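Local coordinates for PA0833-PD protein (PDB 6JFW) that probably binds peptidoglycan through this periplasmic, OmpA C-like domain of an outer-membrane protein, and so would tie the outer membrane to the cell wall, at residues V18-Q23 with I27-P32; N57-Y62 with V133-R138. All coordinates share one frame; numbering follows the deposited sequence.

Contact 1: residues V18-Q23 with I27-P32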
loop_
_atom_site.group_PDB
_atom_site.type_symbol
_atom_site.label_atom_id
_atom_site.label_comp_id
_atom_site.label_asym_id
_atom_site.label_seq_id
_atom_site.Cartn_x
_atom_site.Cartn_y
_atom_site.Cartn_z
ATOM N N VAL A 18 -2.068 8.400 4.603
ATOM C CA VAL A 18 -2.409 6.989 4.463
ATOM C C VAL A 18 -3.778 6.753 5.085
ATOM O O VAL A 18 -4.019 7.120 6.240
ATOM C CB VAL A 18 -1.347 6.101 5.130
ATOM C CG1 VAL A 18 -1.781 4.644 5.104
ATOM C CG2 VAL A 18 -0.007 6.275 4.450
ATOM N N GLU A 19 -4.678 6.138 4.325
ATOM C CA GLU A 19 -5.999 5.815 4.840
ATOM C C GLU A 19 -6.034 4.383 5.356
ATOM O O GLU A 19 -5.443 3.478 4.767
ATOM C CB GLU A 19 -7.077 5.997 3.771
ATOM C CG GLU A 19 -6.911 7.221 2.912
ATOM C CD GLU A 19 -7.729 7.131 1.657
ATOM O OE1 GLU A 19 -7.531 7.973 0.758
ATOM O OE2 GLU A 19 -8.574 6.215 1.578
ATOM N N VAL A 20 -6.746 4.198 6.462
ATOM C CA VAL A 20 -6.906 2.903 7.107
ATOM C C VAL A 20 -8.371 2.519 6.987
ATOM O O VAL A 20 -9.250 3.263 7.438
ATOM C CB VAL A 20 -6.469 2.952 8.579
ATOM C CG1 VAL A 20 -6.604 1.585 9.223
ATOM C CG2 VAL A 20 -5.045 3.478 8.689
ATOM N N GLN A 21 -8.638 1.370 6.376
ATOM C CA GLN A 21 -10.001 0.897 6.183
ATOM C C GLN A 21 -10.197 -0.445 6.866
ATOM O O GLN A 21 -9.418 -1.380 6.653
ATOM C CB GLN A 21 -10.351 0.774 4.701
ATOM C CG GLN A 21 -10.135 2.042 3.916
ATOM C CD GLN A 21 -10.786 1.988 2.553
ATOM O OE1 GLN A 21 -11.120 0.913 2.053
ATOM N NE2 GLN A 21 -10.974 3.149 1.941
ATOM N N ARG A 22 -11.233 -0.519 7.692
ATOM C CA ARG A 22 -11.747 -1.784 8.190
ATOM C C ARG A 22 -12.618 -2.413 7.109
ATOM O O ARG A 22 -13.574 -1.789 6.638
ATOM C CB ARG A 22 -12.552 -1.558 9.465
ATOM C CG ARG A 22 -13.502 -2.684 9.788
ATOM C CD ARG A 22 -12.715 -3.908 10.166
ATOM N NE ARG A 22 -11.733 -3.572 11.184
ATOM C CZ ARG A 22 -10.894 -4.442 11.726
ATOM N NH1 ARG A 22 -10.035 -4.043 12.649
ATOM N NH2 ARG A 22 -10.916 -5.711 11.344
ATOM N N GLN A 23 -12.292 -3.643 6.717
ATOM C CA GLN A 23 -12.970 -4.325 5.612
ATOM C C GLN A 23 -13.306 -5.740 6.079
ATOM O O GLN A 23 -12.600 -6.698 5.754
ATOM C CB GLN A 23 -12.093 -4.313 4.357
ATOM C CG GLN A 23 -12.771 -4.815 3.094
ATOM C CD GLN A 23 -13.977 -3.984 2.700
ATOM O OE1 GLN A 23 -13.969 -2.757 2.816
ATOM N NE2 GLN A 23 -15.021 -4.651 2.225
ATOM N N ILE A 27 -7.865 -5.562 7.412
ATOM C CA ILE A 27 -7.468 -4.162 7.474
ATOM C C ILE A 27 -6.781 -3.822 6.160
ATOM O O ILE A 27 -5.891 -4.554 5.713
ATOM C CB ILE A 27 -6.533 -3.884 8.664
ATOM C CG1 ILE A 27 -7.194 -4.296 9.980
ATOM C CG2 ILE A 27 -6.127 -2.414 8.695
ATOM C CD1 ILE A 27 -6.285 -4.151 11.184
ATOM N N LYS A 28 -7.196 -2.722 5.539
ATOM C CA LYS A 28 -6.606 -2.259 4.290
ATOM C C LYS A 28 -6.021 -0.870 4.487
ATOM O O LYS A 28 -6.683 0.015 5.040
ATOM C CB LYS A 28 -7.638 -2.237 3.161
ATOM C CG LYS A 28 -7.105 -1.652 1.863
ATOM C CD LYS A 28 -8.226 -1.395 0.877
ATOM C CE LYS A 28 -8.785 -2.686 0.315
ATOM N NZ LYS A 28 -10.010 -2.430 -0.487
ATOM N N LEU A 29 -4.787 -0.684 4.032
ATOM C CA LEU A 29 -4.105 0.603 4.081
ATOM C C LEU A 29 -3.956 1.127 2.659
ATOM O O LEU A 29 -3.327 0.475 1.819
ATOM C CB LEU A 29 -2.740 0.465 4.756
ATOM C CG LEU A 29 -2.781 -0.234 6.117
ATOM C CD1 LEU A 29 -1.408 -0.743 6.511
ATOM C CD2 LEU A 29 -3.326 0.705 7.174
ATOM N N ILE A 30 -4.543 2.292 2.390
ATOM C CA ILE A 30 -4.433 2.951 1.093
ATOM C C ILE A 30 -3.293 3.953 1.169
ATOM O O ILE A 30 -3.343 4.902 1.961
ATOM C CB ILE A 30 -5.737 3.660 0.696
ATOM C CG1 ILE A 30 -6.930 2.712 0.790
ATOM C CG2 ILE A 30 -5.605 4.235 -0.715
ATOM C CD1 ILE A 30 -6.954 1.671 -0.273
ATOM N N MET A 31 -2.278 3.759 0.336
ATOM C CA MET A 31 -1.149 4.678 0.274
ATOM C C MET A 31 -1.170 5.402 -1.065
ATOM O O MET A 31 -0.786 4.819 -2.092
ATOM C CB MET A 31 0.165 3.917 0.471
ATOM C CG MET A 31 0.201 3.177 1.809
ATOM S SD MET A 31 1.485 1.924 2.005
ATOM C CE MET A 31 2.717 2.487 0.841
ATOM N N PRO A 32 -1.629 6.654 -1.116
ATOM C CA PRO A 32 -1.742 7.348 -2.405
ATOM C C PRO A 32 -0.381 7.541 -3.052
ATOM O O PRO A 32 0.629 7.754 -2.378
ATOM C CB PRO A 32 -2.379 8.694 -2.036
ATOM C CG PRO A 32 -2.928 8.517 -0.655
ATOM C CD PRO A 32 -2.059 7.499 0.009
#

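Contact 2: residues N57-Y62 with V133-R138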
loop_
_atom_site.group_PDB
_atom_site.type_symbol
_atom_site.label_atom_id
_atom_site.label_comp_id
_atom_site.label_asym_id
_atom_site.label_seq_id
_atom_site.Cartn_x
_atom_site.Cartn_y
_atom_site.Cartn_z
ATOM N N ASN A 57 7.103 -1.763 11.946
ATOM C CA ASN A 57 7.067 -2.114 13.362
ATOM C C ASN A 57 5.732 -2.742 13.739
ATOM O O ASN A 57 5.687 -3.704 14.515
ATOM C CB ASN A 57 7.344 -0.879 14.218
ATOM C CG ASN A 57 8.773 -0.393 14.094
ATOM O OD1 ASN A 57 9.662 -1.147 13.697
ATOM N ND2 ASN A 57 9.003 0.870 14.433
ATOM N N SER A 58 4.633 -2.215 13.196
ATOM C CA SER A 58 3.321 -2.793 13.468
ATOM C C SER A 58 3.228 -4.217 12.931
ATOM O O SER A 58 2.790 -5.131 13.639
ATOM C CB SER A 58 2.226 -1.919 12.858
ATOM O OG SER A 58 0.949 -2.506 13.045
ATOM N N PHE A 59 3.637 -4.421 11.674
ATOM C CA PHE A 59 3.583 -5.755 11.082
ATOM C C PHE A 59 4.426 -6.744 11.878
ATOM O O PHE A 59 4.021 -7.894 12.085
ATOM C CB PHE A 59 4.063 -5.719 9.627
ATOM C CG PHE A 59 3.283 -4.788 8.731
ATOM C CD1 PHE A 59 2.015 -4.344 9.073
ATOM C CD2 PHE A 59 3.829 -4.369 7.528
ATOM C CE1 PHE A 59 1.314 -3.491 8.234
ATOM C CE2 PHE A 59 3.136 -3.520 6.687
ATOM C CZ PHE A 59 1.876 -3.081 7.040
ATOM N N LYS A 60 5.612 -6.316 12.323
ATOM C CA LYS A 60 6.471 -7.187 13.118
ATOM C C LYS A 60 5.836 -7.538 14.455
ATOM O O LYS A 60 6.030 -8.648 14.962
ATOM C CB LYS A 60 7.827 -6.525 13.351
ATOM C CG LYS A 60 8.825 -6.757 12.241
ATOM C CD LYS A 60 10.250 -6.711 12.772
ATOM C CE LYS A 60 10.669 -5.287 13.089
ATOM N NZ LYS A 60 10.037 -4.324 12.143
ATOM N N GLN A 61 5.087 -6.605 15.035
ATOM C CA GLN A 61 4.483 -6.827 16.342
ATOM C C GLN A 61 3.247 -7.712 16.246
ATOM O O GLN A 61 3.037 -8.585 17.096
ATOM C CB GLN A 61 4.138 -5.478 16.967
ATOM C CG GLN A 61 3.778 -5.519 18.427
ATOM C CD GLN A 61 3.233 -4.189 18.896
ATOM O OE1 GLN A 61 2.029 -3.951 18.850
ATOM N NE2 GLN A 61 4.122 -3.305 19.330
ATOM N N TYR A 62 2.424 -7.511 15.218
ATOM C CA TYR A 62 1.196 -8.285 15.023
ATOM C C TYR A 62 1.473 -9.362 13.983
ATOM O O TYR A 62 1.346 -9.143 12.779
ATOM C CB TYR A 62 0.048 -7.374 14.625
ATOM C CG TYR A 62 -0.313 -6.476 15.763
ATOM C CD1 TYR A 62 -0.991 -6.975 16.862
ATOM C CD2 TYR A 62 0.074 -5.147 15.772
ATOM C CE1 TYR A 62 -1.304 -6.172 17.923
ATOM C CE2 TYR A 62 -0.239 -4.332 16.828
ATOM C CZ TYR A 62 -0.928 -4.853 17.905
ATOM O OH TYR A 62 -1.253 -4.066 18.979
ATOM N N VAL A 133 -0.882 2.347 -3.754
ATOM C CA VAL A 133 -0.497 1.020 -3.294
ATOM C C VAL A 133 -1.372 0.680 -2.099
ATOM O O VAL A 133 -1.575 1.518 -1.214
ATOM C CB VAL A 133 0.997 0.945 -2.929
ATOM C CG1 VAL A 133 1.287 -0.318 -2.131
ATOM C CG2 VAL A 133 1.849 0.977 -4.186
ATOM N N GLU A 134 -1.909 -0.537 -2.088
ATOM C CA GLU A 134 -2.752 -1.014 -1.005
ATOM C C GLU A 134 -2.043 -2.137 -0.261
ATOM O O GLU A 134 -1.435 -3.017 -0.879
ATOM C CB GLU A 134 -4.106 -1.498 -1.537
ATOM C CG GLU A 134 -4.946 -0.376 -2.125
ATOM C CD GLU A 134 -6.326 -0.817 -2.584
ATOM O OE1 GLU A 134 -6.673 -2.005 -2.413
ATOM O OE2 GLU A 134 -7.075 0.042 -3.101
ATOM N N VAL A 135 -2.104 -2.089 1.065
ATOM C CA VAL A 135 -1.578 -3.141 1.928
ATOM C C VAL A 135 -2.763 -3.789 2.625
ATOM O O VAL A 135 -3.411 -3.166 3.475
ATOM C CB VAL A 135 -0.569 -2.604 2.950
ATOM C CG1 VAL A 135 -0.024 -3.750 3.797
ATOM C CG2 VAL A 135 0.558 -1.861 2.255
ATOM N N ASN A 136 -3.051 -5.036 2.272
ATOM C CA ASN A 136 -4.137 -5.788 2.883
ATOM C C ASN A 136 -3.576 -6.713 3.954
ATOM O O ASN A 136 -2.640 -7.478 3.695
ATOM C CB ASN A 136 -4.905 -6.592 1.833
ATOM C CG ASN A 136 -5.406 -5.728 0.690
ATOM O OD1 ASN A 136 -6.204 -4.814 0.893
ATOM N ND2 ASN A 136 -4.945 -6.020 -0.520
ATOM N N LEU A 137 -4.144 -6.632 5.155
ATOM C CA LEU A 137 -3.778 -7.494 6.274
ATOM C C LEU A 137 -4.944 -8.442 6.531
ATOM O O LEU A 137 -6.019 -8.013 6.965
ATOM C CB LEU A 137 -3.451 -6.673 7.521
ATOM C CG LEU A 137 -2.359 -5.601 7.427
ATOM C CD1 LEU A 137 -2.287 -4.797 8.718
ATOM C CD2 LEU A 137 -1.008 -6.219 7.112
ATOM N N ARG A 138 -4.731 -9.722 6.260
ATOM C CA ARG A 138 -5.740 -10.744 6.417
ATOM C C ARG A 138 -5.391 -11.685 7.554
ATOM O O ARG A 138 -4.287 -12.242 7.555
ATOM C CB ARG A 138 -5.856 -11.532 5.149
ATOM C CG ARG A 138 -6.681 -12.680 5.364
ATOM C CD ARG A 138 -6.988 -13.167 4.054
ATOM N NE ARG A 138 -8.449 -13.008 3.881
ATOM C CZ ARG A 138 -9.061 -12.830 2.733
ATOM N NH1 ARG A 138 -8.320 -12.734 1.653
ATOM N NH2 ARG A 138 -10.391 -12.633 2.546
#

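Contact 1: residues V18-Q23 with I27-P32
Val20 and Leu29 lie side by side on one face of a beta hairpin, strands 19-23 and 26-32, which forms one edge of the mixed sheet in this OmpA C-like domain. Both side chains point the same way, and Val20 CG2 meets Leu29 CD2 at 3.6 Å. Val20 places CG1 anti to its backbone N (chi1 -178°), which carries that methyl diagonally toward the partner strand, to 4.1 Å from Ile27 CG2. At the open end of the hairpin Val18 runs alongside Met31, its two methyls both against the CG of the methionine, before the rest of the methionine turns off from Val18. Toward the turn the side chain of Arg22, bent at chi2 and chi3, folds back to lay one guanidinium face over Ile27 CG1, offset toward the rim of the group. There NH1 is 3.9 Å from Ile27 CG1, and a salt bridge to Glu6 of helix 3-12 holds the same nitrogen. The other face carries Glu19, Gln21, Lys28 and Ile30. Gln21 and Lys28 are aligned, the amide OE1 of Gln21 beside the aliphatic CD of Lys28, whereas the extended Glu19 slants across Ile30, its OE2 3.9 Å from both Ile30 CB and CG1. Two hydrogen-bonded antiparallel pairs, Glu19 with Ile30 and Gln21 with Lys28, fix the register. The Lys28 N to Gln21 O bond is nearly straight, 174° at the hydrogen, with the donor in the carbonyl plane; its companion, Gln21 N to Lys28 O, measures 2.7 Å.

Contact 2: residues N57-Y62 with V133-R138
Phe59 reaches from helix 49-61 to Val135 and Leu137 of strand 132-139, a helix-on-sheet contact of the alpha/beta sandwich in the OmpA C-like domain. Its CB sets off neither toward nor away from the strand, and the first torsion, with CG anti to the carbonyl carbon (chi1 -58°), turns the ring in to the sheet. From there CD1, CE1 and CZ do the touching. CD1 comes first, 4.1 Å from Leu137 CD2. Next along, CE1 meets both methyls of the leucine, CD2 at 3.8 Å and CD1 at 3.9 Å. The leading atom, CZ, ends 3.8 Å from Val135 CG1. The two residues approach differently: the Leu137 side chain stands at about a right angle to that of Phe59, while Val135 comes in at a slant. Being two apart on the strand, they send their side chains to the same face, and the ring bears on both. All three residues are buried, and the contact between the segments is wholly apolar. Around this point Leu29 of strand 26-32 and Leu97 of helix 79-99 also touch Phe59, so the ring sits between its own helix 49-61, helix 79-99 and strands 26-32 and 132-139.

How the contacts relate
Contacts 1 and 2 come in series along the chain, the hairpin of 18-23 with 27-32 closing before helix segment 57-62 meets the late strand segment 133-138, and their centres lie 10 Å apart. They share one mixed sheet: strands 26-32 and 132-139 are antiparallel neighbours, probably hydrogen-bonded from Ile27 O to Leu137 N and from Val133 O to Met31 N. Contact 1 therefore builds the sheet outward to its edge strand, and contact 2 lays helix 49-61 against strand 132-139, an inner strand of the sheet. The hairpin and the helix meet in the same apolar core, which joins early and late parts of the putative peptidoglycan-binding domain.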